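Local coordinates for aspartate--tRNA(Asp/Asn) ligase (Sulfolobus tokodaii, PDB 1WYD), which probably charges both tRNA(Asp) and tRNA(Asn) with L-aspartate in two ATP-driven steps, working as a magnesium-dependent homodimeric class II synthetase, at residues B[119-124]-B[419-424]; B[216-221]-B[415-420]; B[274-279]-B[310-315]; B[306-311]-B[317-322]. All blocks are in the same frame, centred on the assembly; numbering follows the deposited sequence.

Contact 1. Residues B[119-124]-B[419-424]; sequences RERVLD and PFPRDK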
# COMPACT_ATOMS: atom_id res chain seq x y z
N ARG B 119 -12.18 -20.44 -11.22
CA ARG B 119 -11.98 -20.54 -12.67
C ARG B 119 -12.70 -19.40 -13.40
O ARG B 119 -12.40 -19.09 -14.56
CB ARG B 119 -12.47 -21.88 -13.25
CG ARG B 119 -11.48 -23.02 -13.15
CD ARG B 119 -11.87 -24.28 -14.00
NE ARG B 119 -13.15 -24.88 -13.62
CZ ARG B 119 -13.33 -25.71 -12.57
NH1 ARG B 119 -12.29 -26.04 -11.80
NH2 ARG B 119 -14.54 -26.21 -12.29
N GLU B 120 -13.69 -18.81 -12.72
CA GLU B 120 -14.48 -17.74 -13.33
C GLU B 120 -14.63 -16.63 -12.30
O GLU B 120 -15.73 -16.17 -11.96
CB GLU B 120 -15.83 -18.29 -13.83
CG GLU B 120 -15.69 -19.37 -14.89
CD GLU B 120 -15.08 -18.86 -16.20
OE1 GLU B 120 -15.10 -17.63 -16.46
OE2 GLU B 120 -14.60 -19.70 -16.99
N ARG B 121 -13.47 -16.22 -11.80
CA ARG B 121 -13.39 -15.37 -10.64
C ARG B 121 -13.97 -13.99 -10.90
O ARG B 121 -14.66 -13.42 -10.05
CB ARG B 121 -11.94 -15.30 -10.18
CG ARG B 121 -11.78 -14.55 -8.92
CD ARG B 121 -12.69 -15.07 -7.85
NE ARG B 121 -12.03 -14.94 -6.56
CZ ARG B 121 -12.61 -15.18 -5.40
NH1 ARG B 121 -13.88 -15.61 -5.35
NH2 ARG B 121 -11.88 -15.07 -4.30
N VAL B 122 -13.69 -13.45 -12.08
CA VAL B 122 -14.26 -12.18 -12.52
C VAL B 122 -15.79 -12.20 -12.48
O VAL B 122 -16.42 -11.28 -11.96
CB VAL B 122 -13.74 -11.81 -13.90
CG1 VAL B 122 -14.60 -10.72 -14.55
CG2 VAL B 122 -12.30 -11.32 -13.76
N LEU B 123 -16.38 -13.26 -13.00
CA LEU B 123 -17.80 -13.36 -12.96
C LEU B 123 -18.26 -13.48 -11.51
O LEU B 123 -19.24 -12.86 -11.11
CB LEU B 123 -18.29 -14.54 -13.82
CG LEU B 123 -18.11 -14.22 -15.30
CD1 LEU B 123 -18.30 -15.47 -16.18
CD2 LEU B 123 -19.04 -13.11 -15.75
N ASP B 124 -17.52 -14.24 -10.73
CA ASP B 124 -17.84 -14.37 -9.34
C ASP B 124 -17.69 -13.04 -8.59
O ASP B 124 -18.53 -12.70 -7.82
CB ASP B 124 -16.98 -15.43 -8.70
CG ASP B 124 -17.37 -15.70 -7.27
OD1 ASP B 124 -18.54 -16.11 -7.02
OD2 ASP B 124 -16.55 -15.54 -6.34
N PRO B 419 -9.64 -11.56 -3.48
CA PRO B 419 -10.15 -11.78 -4.83
C PRO B 419 -9.24 -12.81 -5.53
O PRO B 419 -9.79 -13.62 -6.27
CB PRO B 419 -10.03 -10.40 -5.48
CG PRO B 419 -9.77 -9.53 -4.48
CD PRO B 419 -9.00 -10.24 -3.37
N PHE B 420 -7.94 -12.84 -5.27
CA PHE B 420 -7.09 -13.86 -5.92
C PHE B 420 -6.22 -14.60 -4.94
O PHE B 420 -5.05 -14.28 -4.80
CB PHE B 420 -6.24 -13.24 -7.01
CG PHE B 420 -7.06 -12.66 -8.11
CD1 PHE B 420 -7.16 -11.29 -8.27
CD2 PHE B 420 -7.77 -13.48 -8.97
CE1 PHE B 420 -7.96 -10.75 -9.26
CE2 PHE B 420 -8.57 -12.94 -9.97
CZ PHE B 420 -8.67 -11.58 -10.11
N PRO B 421 -6.80 -15.58 -4.26
CA PRO B 421 -6.12 -16.24 -3.13
C PRO B 421 -4.91 -17.07 -3.57
O PRO B 421 -4.88 -17.57 -4.68
CB PRO B 421 -7.19 -17.18 -2.56
CG PRO B 421 -8.40 -17.08 -3.49
CD PRO B 421 -8.11 -16.16 -4.59
N ARG B 422 -3.92 -17.15 -2.69
CA ARG B 422 -2.78 -18.01 -2.85
C ARG B 422 -2.71 -18.93 -1.66
O ARG B 422 -2.81 -18.45 -0.51
CB ARG B 422 -1.50 -17.17 -2.93
CG ARG B 422 -1.28 -16.39 -4.23
CD ARG B 422 -0.92 -17.25 -5.43
NE ARG B 422 -0.93 -16.47 -6.68
CZ ARG B 422 -1.99 -16.32 -7.46
NH1 ARG B 422 -3.14 -16.86 -7.12
NH2 ARG B 422 -1.91 -15.63 -8.60
N ASP B 423 -2.60 -20.24 -1.94
CA ASP B 423 -2.16 -21.26 -0.95
C ASP B 423 -1.57 -22.52 -1.63
O ASP B 423 -1.27 -22.51 -2.83
CB ASP B 423 -3.27 -21.63 0.02
CG ASP B 423 -4.46 -22.26 -0.67
OD1 ASP B 423 -4.28 -22.93 -1.72
OD2 ASP B 423 -5.64 -22.11 -0.25
N LYS B 424 -1.42 -23.59 -0.84
CA LYS B 424 -0.73 -24.80 -1.29
C LYS B 424 -1.35 -25.47 -2.52
O LYS B 424 -0.64 -26.15 -3.26
CB LYS B 424 -0.46 -25.79 -0.14
CG LYS B 424 -1.43 -26.94 0.03
CD LYS B 424 -1.08 -27.79 1.27
CE LYS B 424 -2.29 -28.63 1.79
NZ LYS B 424 -3.33 -27.82 2.53
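The guanidinium of Arg121 and the phenyl ring of Phe420 stand with their planes 73° apart, and the edge of the guanidinium is turned to the carbonyl of Pro419. There Pro419 O lies close to the guanidinium plane, 2.6 Å from Arg121 NE, with an N-H...O angle of 156°. A second, weak bond to the same oxygen comes from Arg121 NH2, at 3.2 Å from Pro419 O. A proline lacks an N-H and restricts phi, which is consistent with a fixed bend that presents its carbonyl to Arg121. Arg121 opens the helix that follows the N-cap residue Glu120. Its CG is turned anti to the backbone N (chi1 -175°), and bends farther out bring the group to the carbonyl. Segment 419-424 belongs to the C-terminal tail of the class II catalytic domain, and both partners lie near the dimer interface. Phe420 meets Tyr191 of the second subunit edge-to-face and packs on Pro159 of that subunit, probably the proline of class II motif 1. Within the chain, the Arg121 aliphatic stem slides past the Phe420 ring, with Arg121 CG 3.7 Å from Phe420 CE2. The far end of the guanidinium is held as well: Arg121 NH1 forms a salt bridge of poor hydrogen-bond geometry with Asp124 OD2 at 2.8 Å, while Arg121 NH2 also bonds the carbonyl of Lys415.

Contact 2. Residues B[216-221]-B[415-420]; sequences TPFHLA and KEIVPF. With SO4 (sulfate ion), chain G.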
# COMPACT_ATOMS: atom_id res chain seq x y z
N THR B 216 -6.03 -25.09 7.84
CA THR B 216 -7.13 -24.52 8.62
C THR B 216 -7.70 -23.27 7.92
O THR B 216 -7.17 -22.82 6.91
CB THR B 216 -6.69 -24.19 10.09
OG1 THR B 216 -5.67 -23.17 10.11
CG2 THR B 216 -6.04 -25.42 10.81
N PRO B 217 -8.81 -22.73 8.41
CA PRO B 217 -9.34 -21.50 7.83
C PRO B 217 -8.39 -20.33 8.04
O PRO B 217 -7.59 -20.33 9.00
CB PRO B 217 -10.66 -21.31 8.55
CG PRO B 217 -11.03 -22.71 8.97
CD PRO B 217 -9.71 -23.26 9.46
N PHE B 218 -8.42 -19.39 7.10
CA PHE B 218 -7.63 -18.17 7.19
C PHE B 218 -6.15 -18.37 7.26
O PHE B 218 -5.49 -17.87 8.16
CB PHE B 218 -8.11 -17.33 8.37
CG PHE B 218 -9.39 -16.67 8.08
CD1 PHE B 218 -10.58 -17.30 8.39
CD2 PHE B 218 -9.41 -15.44 7.41
CE1 PHE B 218 -11.78 -16.72 8.09
CE2 PHE B 218 -10.61 -14.84 7.10
CZ PHE B 218 -11.81 -15.49 7.43
N HIS B 219 -5.63 -19.10 6.28
CA HIS B 219 -4.21 -19.31 6.24
C HIS B 219 -3.67 -19.28 4.82
O HIS B 219 -2.94 -20.19 4.42
CB HIS B 219 -3.89 -20.65 6.86
CG HIS B 219 -3.65 -20.58 8.33
ND1 HIS B 219 -4.69 -20.47 9.24
CD2 HIS B 219 -2.51 -20.60 9.05
CE1 HIS B 219 -4.18 -20.41 10.46
NE2 HIS B 219 -2.86 -20.50 10.37
N LEU B 220 -4.00 -18.22 4.08
CA LEU B 220 -3.40 -17.97 2.76
C LEU B 220 -1.86 -17.87 2.81
O LEU B 220 -1.32 -17.52 3.84
CB LEU B 220 -4.04 -16.74 2.08
CG LEU B 220 -5.57 -16.74 1.91
CD1 LEU B 220 -6.03 -15.52 1.15
CD2 LEU B 220 -6.11 -18.02 1.24
N ALA B 221 -1.16 -18.25 1.73
CA ALA B 221 0.28 -18.18 1.72
C ALA B 221 0.78 -16.76 1.43
O ALA B 221 1.86 -16.35 1.88
CB ALA B 221 0.88 -19.19 0.64
N LYS B 415 -10.97 -17.08 1.49
CA LYS B 415 -10.91 -17.25 0.03
C LYS B 415 -12.12 -16.59 -0.56
O LYS B 415 -12.22 -16.43 -1.76
CB LYS B 415 -10.89 -18.72 -0.36
CG LYS B 415 -9.83 -19.55 0.35
CD LYS B 415 -10.38 -20.97 0.60
CE LYS B 415 -10.37 -21.78 -0.68
NZ LYS B 415 -10.65 -23.21 -0.38
N GLU B 416 -13.06 -16.24 0.29
CA GLU B 416 -14.18 -15.45 -0.14
C GLU B 416 -13.91 -13.94 0.00
O GLU B 416 -14.68 -13.13 -0.51
CB GLU B 416 -15.41 -15.87 0.62
CG GLU B 416 -15.66 -17.35 0.60
CD GLU B 416 -17.09 -17.66 0.27
OE1 GLU B 416 -18.00 -16.87 0.67
OE2 GLU B 416 -17.29 -18.71 -0.39
N ILE B 417 -12.84 -13.55 0.69
CA ILE B 417 -12.52 -12.13 0.84
C ILE B 417 -11.44 -11.70 -0.16
O ILE B 417 -11.55 -10.67 -0.84
CB ILE B 417 -12.14 -11.82 2.32
CG1 ILE B 417 -13.41 -11.82 3.20
CG2 ILE B 417 -11.42 -10.48 2.46
CD1 ILE B 417 -13.24 -12.20 4.69
N VAL B 418 -10.41 -12.54 -0.30
CA VAL B 418 -9.29 -12.18 -1.14
C VAL B 418 -9.66 -12.54 -2.58
O VAL B 418 -9.91 -13.71 -2.90
CB VAL B 418 -7.99 -12.85 -0.66
CG1 VAL B 418 -6.84 -12.63 -1.63
CG2 VAL B 418 -7.64 -12.37 0.73
N PRO B 419 -9.64 -11.56 -3.48
CA PRO B 419 -10.15 -11.78 -4.83
C PRO B 419 -9.24 -12.81 -5.53
O PRO B 419 -9.79 -13.62 -6.27
CB PRO B 419 -10.03 -10.40 -5.48
CG PRO B 419 -9.77 -9.53 -4.48
CD PRO B 419 -9.00 -10.24 -3.37
N PHE B 420 -7.94 -12.84 -5.27
CA PHE B 420 -7.09 -13.86 -5.92
C PHE B 420 -6.22 -14.60 -4.94
O PHE B 420 -5.05 -14.28 -4.80
CB PHE B 420 -6.24 -13.24 -7.01
CG PHE B 420 -7.06 -12.66 -8.11
CD1 PHE B 420 -7.16 -11.29 -8.27
CD2 PHE B 420 -7.77 -13.48 -8.97
CE1 PHE B 420 -7.96 -10.75 -9.26
CE2 PHE B 420 -8.57 -12.94 -9.97
CZ PHE B 420 -8.67 -11.58 -10.11
S SO4 G . -10.89 -20.72 4.67
O1 SO4 G . -12.00 -21.44 5.28
O2 SO4 G . -9.73 -21.63 4.54
O3 SO4 G . -10.54 -19.58 5.53
O4 SO4 G . -11.30 -20.24 3.35
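The shortest polar bond runs from the backbone N of Phe218 to sulfate O3, at 2.6 Å with an N-H...O angle of 152°, and the ion lies between that nitrogen and the stem of Lys415. Lys415 CD passes close by, 3.0 Å from sulfate O4, while bends carry the ammonium elsewhere, so NZ is not the group that meets the ion. Ser413 supplies a further hydrogen bond to the anion, which probably comes from the crystallisation liquor. Segment 216-221 belongs to the loop between strands 201-209 and 222-231, the motif 2 loop of class II synthetases, which also holds Arg210 to Glu212, predicted to bind ATP. Where it meets segment 415-420 directly, the touching atoms are carbons. Leu220 and Val418 reach tip to tip, with Leu220 CD1 3.6 Å from Val418 CG2, and Leu220 CD2 lies 4.1 Å from Lys415 CG. The Phe218 ring presents its edge to Ile417, whose CD1 is 4.4 Å from Phe218 CE2. Branched aliphatic residues suit such a seam, since they fill space without needing polar partners. Inside the loop, His219 ND1 donates to Pro217 O at 2.9 Å, which ties the turn to itself, and Phe218 O takes a bond from Arg403, a predicted ATP-binding residue. No polar bond thus joins the segments directly; carbon-to-carbon packing holds them, consistent with a loop that can adjust when substrates bind.

Contact 3. Residues B[274-279]-B[310-315]; sequences PIKRLK and EELKED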
# COMPACT_ATOMS: atom_id res chain seq x y z
N PRO B 274 -12.58 1.37 26.74
CA PRO B 274 -11.58 0.44 26.19
C PRO B 274 -12.17 -0.90 25.79
O PRO B 274 -13.26 -1.28 26.26
CB PRO B 274 -10.60 0.25 27.35
CG PRO B 274 -11.44 0.46 28.60
CD PRO B 274 -12.63 1.32 28.22
N ILE B 275 -11.48 -1.60 24.89
CA ILE B 275 -11.82 -2.97 24.58
C ILE B 275 -11.45 -3.80 25.82
O ILE B 275 -10.45 -3.54 26.47
CB ILE B 275 -11.06 -3.44 23.31
CG1 ILE B 275 -11.72 -2.85 22.06
CG2 ILE B 275 -11.05 -4.96 23.18
CD1 ILE B 275 -10.77 -2.68 20.87
N LYS B 276 -12.27 -4.79 26.15
CA LYS B 276 -11.96 -5.68 27.27
C LYS B 276 -10.54 -6.24 27.15
O LYS B 276 -10.17 -6.73 26.07
CB LYS B 276 -13.00 -6.81 27.31
CG LYS B 276 -12.75 -7.88 28.39
CD LYS B 276 -13.55 -7.61 29.67
CE LYS B 276 -13.52 -8.81 30.60
NZ LYS B 276 -12.41 -8.68 31.58
N ARG B 277 -9.74 -6.13 28.23
CA ARG B 277 -8.44 -6.84 28.32
C ARG B 277 -8.55 -8.02 29.24
O ARG B 277 -9.11 -7.93 30.33
CB ARG B 277 -7.25 -5.99 28.79
CG ARG B 277 -7.54 -4.54 29.13
CD ARG B 277 -6.29 -3.64 29.26
NE ARG B 277 -5.10 -4.29 29.84
CZ ARG B 277 -3.84 -3.98 29.50
NH1 ARG B 277 -3.61 -3.04 28.60
NH2 ARG B 277 -2.80 -4.60 30.07
N LEU B 278 -7.99 -9.14 28.80
CA LEU B 278 -7.98 -10.34 29.56
C LEU B 278 -6.55 -10.80 29.55
O LEU B 278 -5.96 -10.96 28.47
CB LEU B 278 -8.87 -11.35 28.86
CG LEU B 278 -9.04 -12.74 29.45
CD1 LEU B 278 -9.92 -12.64 30.66
CD2 LEU B 278 -9.67 -13.62 28.43
N LYS B 279 -5.97 -11.00 30.74
CA LYS B 279 -4.61 -11.51 30.85
C LYS B 279 -4.62 -12.95 30.40
O LYS B 279 -5.62 -13.63 30.56
CB LYS B 279 -4.05 -11.43 32.27
CG LYS B 279 -4.22 -10.06 32.96
CD LYS B 279 -3.90 -10.17 34.44
CE LYS B 279 -3.02 -9.02 34.89
NZ LYS B 279 -3.82 -7.83 35.30
N GLU B 310 -17.33 -17.70 24.03
CA GLU B 310 -18.58 -18.15 24.64
C GLU B 310 -18.73 -17.76 26.13
O GLU B 310 -19.82 -17.86 26.68
CB GLU B 310 -18.75 -19.66 24.46
CG GLU B 310 -19.73 -20.10 23.36
CD GLU B 310 -20.60 -18.96 22.82
OE1 GLU B 310 -21.58 -18.55 23.50
OE2 GLU B 310 -20.32 -18.48 21.69
N GLU B 311 -17.65 -17.31 26.76
CA GLU B 311 -17.61 -17.06 28.20
C GLU B 311 -17.47 -15.59 28.56
O GLU B 311 -17.79 -15.19 29.69
CB GLU B 311 -16.45 -17.81 28.84
CG GLU B 311 -16.89 -18.93 29.81
CD GLU B 311 -17.52 -18.42 31.10
OE1 GLU B 311 -16.79 -17.89 31.99
OE2 GLU B 311 -18.75 -18.54 31.22
N LEU B 312 -16.97 -14.79 27.63
CA LEU B 312 -16.67 -13.41 27.94
C LEU B 312 -17.85 -12.49 27.67
O LEU B 312 -17.91 -11.38 28.19
CB LEU B 312 -15.43 -12.95 27.16
CG LEU B 312 -14.07 -13.40 27.68
CD1 LEU B 312 -13.05 -13.20 26.59
CD2 LEU B 312 -13.66 -12.64 28.95
N LYS B 313 -18.79 -12.95 26.85
CA LYS B 313 -19.92 -12.09 26.47
C LYS B 313 -19.39 -10.85 25.74
O LYS B 313 -20.06 -9.82 25.65
CB LYS B 313 -20.75 -11.71 27.70
N GLU B 314 -18.17 -10.99 25.23
CA GLU B 314 -17.52 -10.00 24.40
C GLU B 314 -17.03 -10.70 23.14
O GLU B 314 -16.45 -11.78 23.20
CB GLU B 314 -16.32 -9.38 25.12
CG GLU B 314 -16.64 -8.75 26.46
CD GLU B 314 -17.13 -7.32 26.35
OE1 GLU B 314 -17.65 -6.93 25.28
OE2 GLU B 314 -16.99 -6.57 27.34
N ASP B 315 -17.31 -10.07 22.00
CA ASP B 315 -16.79 -10.53 20.71
C ASP B 315 -15.40 -9.97 20.43
O ASP B 315 -14.66 -10.50 19.62
CB ASP B 315 -17.73 -10.10 19.58
CG ASP B 315 -19.00 -10.94 19.51
OD1 ASP B 315 -19.87 -10.61 18.67
OD2 ASP B 315 -19.21 -11.94 20.25
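This is an apolar helix-to-strand contact with a charged border, at the outer edge of the large sheet of the class II catalytic domain. Strand 276-279 is an outermost strand of that sheet within this chain and runs parallel to its neighbour 316-320, and the chain passes between them through helices 280-289 and 302-312, as in a beta-alpha-beta crossover with two helices. The end of helix 302-312 therefore comes back against the strand from which the crossover set out. Leu312, in the last turn, points toward the strand and crosses Leu278 obliquely. The two leucines meet through their methyl ends, with Leu278 CD2 3.9 Å from Leu312 CD1 and Leu278 CD1 4.1 Å from Leu312 CD2. In Leu278, CG lies anti to the backbone N (chi1 180°), beside the carbonyl carbon, and the methyls meet Leu312. Leucine suits both sides, because two branched, wholly apolar ends give several methyl contacts and need no polar partner. After the helix, Lys313 takes a positive phi, and the chain turns so that Glu314 also points toward the strand. Beside the leucine pair, the CE of Lys276 reaches Leu312 CD2 at 4.2 Å; this lysine is partly exposed, and its end leads away from the helix segment. The carboxylate of Glu314 touches the base of the same lysine, Glu314 OE2 being 4.0 Å from Lys276 CB, but it stays 6.6 Å from Lys276 NZ, so that the opposite charges are near without pairing.

Contact 4. Residues B[306-311]-B[317-322]; sequences RILNEE and YFIVDW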
# COMPACT_ATOMS: atom_id res chain seq x y z
N ARG B 306 -12.90 -20.15 21.00
CA ARG B 306 -14.36 -20.36 21.00
C ARG B 306 -14.96 -20.31 22.40
O ARG B 306 -15.92 -19.59 22.63
CB ARG B 306 -14.75 -21.65 20.28
CG ARG B 306 -14.71 -21.51 18.76
CD ARG B 306 -15.41 -22.63 18.00
NE ARG B 306 -15.37 -22.38 16.55
CZ ARG B 306 -14.47 -22.95 15.73
NH1 ARG B 306 -13.55 -23.81 16.21
NH2 ARG B 306 -14.51 -22.66 14.42
N ILE B 307 -14.36 -21.05 23.33
CA ILE B 307 -14.85 -21.13 24.69
C ILE B 307 -14.63 -19.77 25.35
O ILE B 307 -15.50 -19.26 26.08
CB ILE B 307 -14.14 -22.27 25.47
CG1 ILE B 307 -14.30 -23.60 24.73
CG2 ILE B 307 -14.67 -22.40 26.88
CD1 ILE B 307 -13.00 -24.38 24.67
N LEU B 308 -13.47 -19.15 25.07
CA LEU B 308 -13.19 -17.82 25.62
C LEU B 308 -14.26 -16.84 25.17
O LEU B 308 -14.78 -16.06 25.96
CB LEU B 308 -11.79 -17.34 25.25
CG LEU B 308 -10.68 -17.95 26.11
CD1 LEU B 308 -9.32 -17.34 25.78
CD2 LEU B 308 -10.98 -17.81 27.62
N ASN B 309 -14.58 -16.91 23.88
CA ASN B 309 -15.65 -16.09 23.29
C ASN B 309 -17.01 -16.40 23.92
O ASN B 309 -17.75 -15.48 24.32
CB ASN B 309 -15.68 -16.32 21.77
CG ASN B 309 -16.76 -15.54 21.07
OD1 ASN B 309 -17.27 -16.00 20.05
ND2 ASN B 309 -17.11 -14.36 21.59
N GLU B 310 -17.33 -17.70 24.03
CA GLU B 310 -18.58 -18.15 24.64
C GLU B 310 -18.73 -17.76 26.13
O GLU B 310 -19.82 -17.86 26.68
CB GLU B 310 -18.75 -19.66 24.46
CG GLU B 310 -19.73 -20.10 23.36
CD GLU B 310 -20.60 -18.96 22.82
OE1 GLU B 310 -21.58 -18.55 23.50
OE2 GLU B 310 -20.32 -18.48 21.69
N GLU B 311 -17.65 -17.31 26.76
CA GLU B 311 -17.61 -17.06 28.20
C GLU B 311 -17.47 -15.59 28.56
O GLU B 311 -17.79 -15.19 29.69
CB GLU B 311 -16.45 -17.81 28.84
CG GLU B 311 -16.89 -18.93 29.81
CD GLU B 311 -17.52 -18.42 31.10
OE1 GLU B 311 -16.79 -17.89 31.99
OE2 GLU B 311 -18.75 -18.54 31.22
N TYR B 317 -11.97 -8.62 22.21
CA TYR B 317 -11.14 -8.53 23.38
C TYR B 317 -9.65 -8.73 23.04
O TYR B 317 -9.30 -9.43 22.07
CB TYR B 317 -11.63 -9.58 24.40
CG TYR B 317 -11.64 -10.99 23.88
CD1 TYR B 317 -10.66 -11.88 24.25
CD2 TYR B 317 -12.64 -11.43 23.03
CE1 TYR B 317 -10.64 -13.19 23.77
CE2 TYR B 317 -12.65 -12.73 22.55
CZ TYR B 317 -11.63 -13.62 22.92
OH TYR B 317 -11.63 -14.93 22.43
N PHE B 318 -8.78 -8.11 23.82
CA PHE B 318 -7.34 -8.37 23.75
C PHE B 318 -6.96 -9.52 24.69
O PHE B 318 -7.44 -9.57 25.82
CB PHE B 318 -6.56 -7.16 24.27
CG PHE B 318 -6.58 -5.94 23.37
CD1 PHE B 318 -7.26 -4.81 23.76
CD2 PHE B 318 -5.82 -5.91 22.19
CE1 PHE B 318 -7.24 -3.66 22.95
CE2 PHE B 318 -5.79 -4.76 21.38
CZ PHE B 318 -6.50 -3.65 21.76
N ILE B 319 -6.09 -10.43 24.25
CA ILE B 319 -5.36 -11.26 25.18
C ILE B 319 -3.92 -10.75 25.36
O ILE B 319 -3.04 -10.97 24.51
CB ILE B 319 -5.34 -12.73 24.78
CG1 ILE B 319 -6.75 -13.27 24.60
CG2 ILE B 319 -4.64 -13.51 25.88
CD1 ILE B 319 -6.75 -14.77 24.30
N VAL B 320 -3.70 -10.10 26.51
CA VAL B 320 -2.45 -9.43 26.88
C VAL B 320 -1.52 -10.26 27.78
O VAL B 320 -1.91 -11.28 28.35
CB VAL B 320 -2.75 -8.05 27.54
CG1 VAL B 320 -3.64 -7.21 26.66
CG2 VAL B 320 -3.35 -8.22 28.89
N ASP B 321 -0.29 -9.79 27.91
CA ASP B 321 0.67 -10.38 28.83
C ASP B 321 0.90 -11.91 28.63
O ASP B 321 0.84 -12.68 29.60
CB ASP B 321 0.31 -10.03 30.30
CG ASP B 321 0.28 -8.50 30.56
OD1 ASP B 321 -0.21 -8.05 31.61
OD2 ASP B 321 0.74 -7.65 29.77
N TRP B 322 1.20 -12.35 27.40
CA TRP B 322 1.58 -13.77 27.16
C TRP B 322 2.93 -14.21 27.83
O TRP B 322 3.74 -13.35 28.20
CB TRP B 322 1.62 -14.07 25.65
CG TRP B 322 0.28 -13.97 24.96
CD1 TRP B 322 -0.40 -12.83 24.68
CD2 TRP B 322 -0.54 -15.05 24.47
NE1 TRP B 322 -1.59 -13.12 24.05
CE2 TRP B 322 -1.70 -14.47 23.92
CE3 TRP B 322 -0.40 -16.45 24.45
CZ2 TRP B 322 -2.73 -15.24 23.34
CZ3 TRP B 322 -1.42 -17.21 23.88
CH2 TRP B 322 -2.58 -16.60 23.32
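The helix-to-strand half of a crossover in the class II catalytic domain brings Leu308 of helix 302-312 against Tyr317 and Ile319 of strand 316-320. The two elements are joined by a short connection, and their segments run at 125° to one another with axes 11.4 Å apart at closest approach. Leu308 points toward the strand and touches it twice. Its CB lies 3.7 Å from Tyr317 OH, and its CD1 meets Ile319 CD1 at 3.9 Å, where the two side chains cross at about a right angle. Tyr317 and Ile319 are two apart in the strand and so turn to the same face of the sheet. The opposite face carries Phe318, which packs on helix 235-256, so this part of the sheet is a layer between helices, with Leu308 also resting on Ala283 and Ile286 of helix 280-289. Tyr317 has CG set between the backbone N and the carbonyl carbon (chi1 57°), and the ring extends toward the helix. Tyrosine suits a place where a ring must pack but its tip meets a polar group: Tyr317 OH is hydrogen-bonded to the carbonyl of Lys349, just beyond neighbouring strand 343-348. Asn309 comes near the same hydroxyl through its backbone, with Asn309 N 3.8 Å from Tyr317 OH, while its side-chain amide makes weak bonds to Glu314 O and Asp315 OD2 in the connection. Past the strand, the chain folds back, and Trp322 NE1 donates to Ile319 O at 2.6 Å, approaching from above the carbonyl plane.

In the fold
Contacts 3 and 4 share helix 302-312 but use two different, neighbouring parallel strands, 276-279 and 316-320, whose backbones are bonded through Phe318. Contact 4 is the buried inner one, contact 3 the half-open edge, where lysine and glutamate border the leucines. Contacts 1 and 2 share Pro419 and Phe420 of the C-terminal tail; Arg121 also bonds Lys415 O, and Arg422 is paired with Ala221 through backbone atoms. Both touch the second subunit, but contact 1 is buried and polar, whereas contact 2 is a surface seam beside the predicted ATP site. Both crossover contacts are nested within the chain loops closed by contacts 1 and 2, and the centres of contacts 1 and 3 are about 35 Å apart.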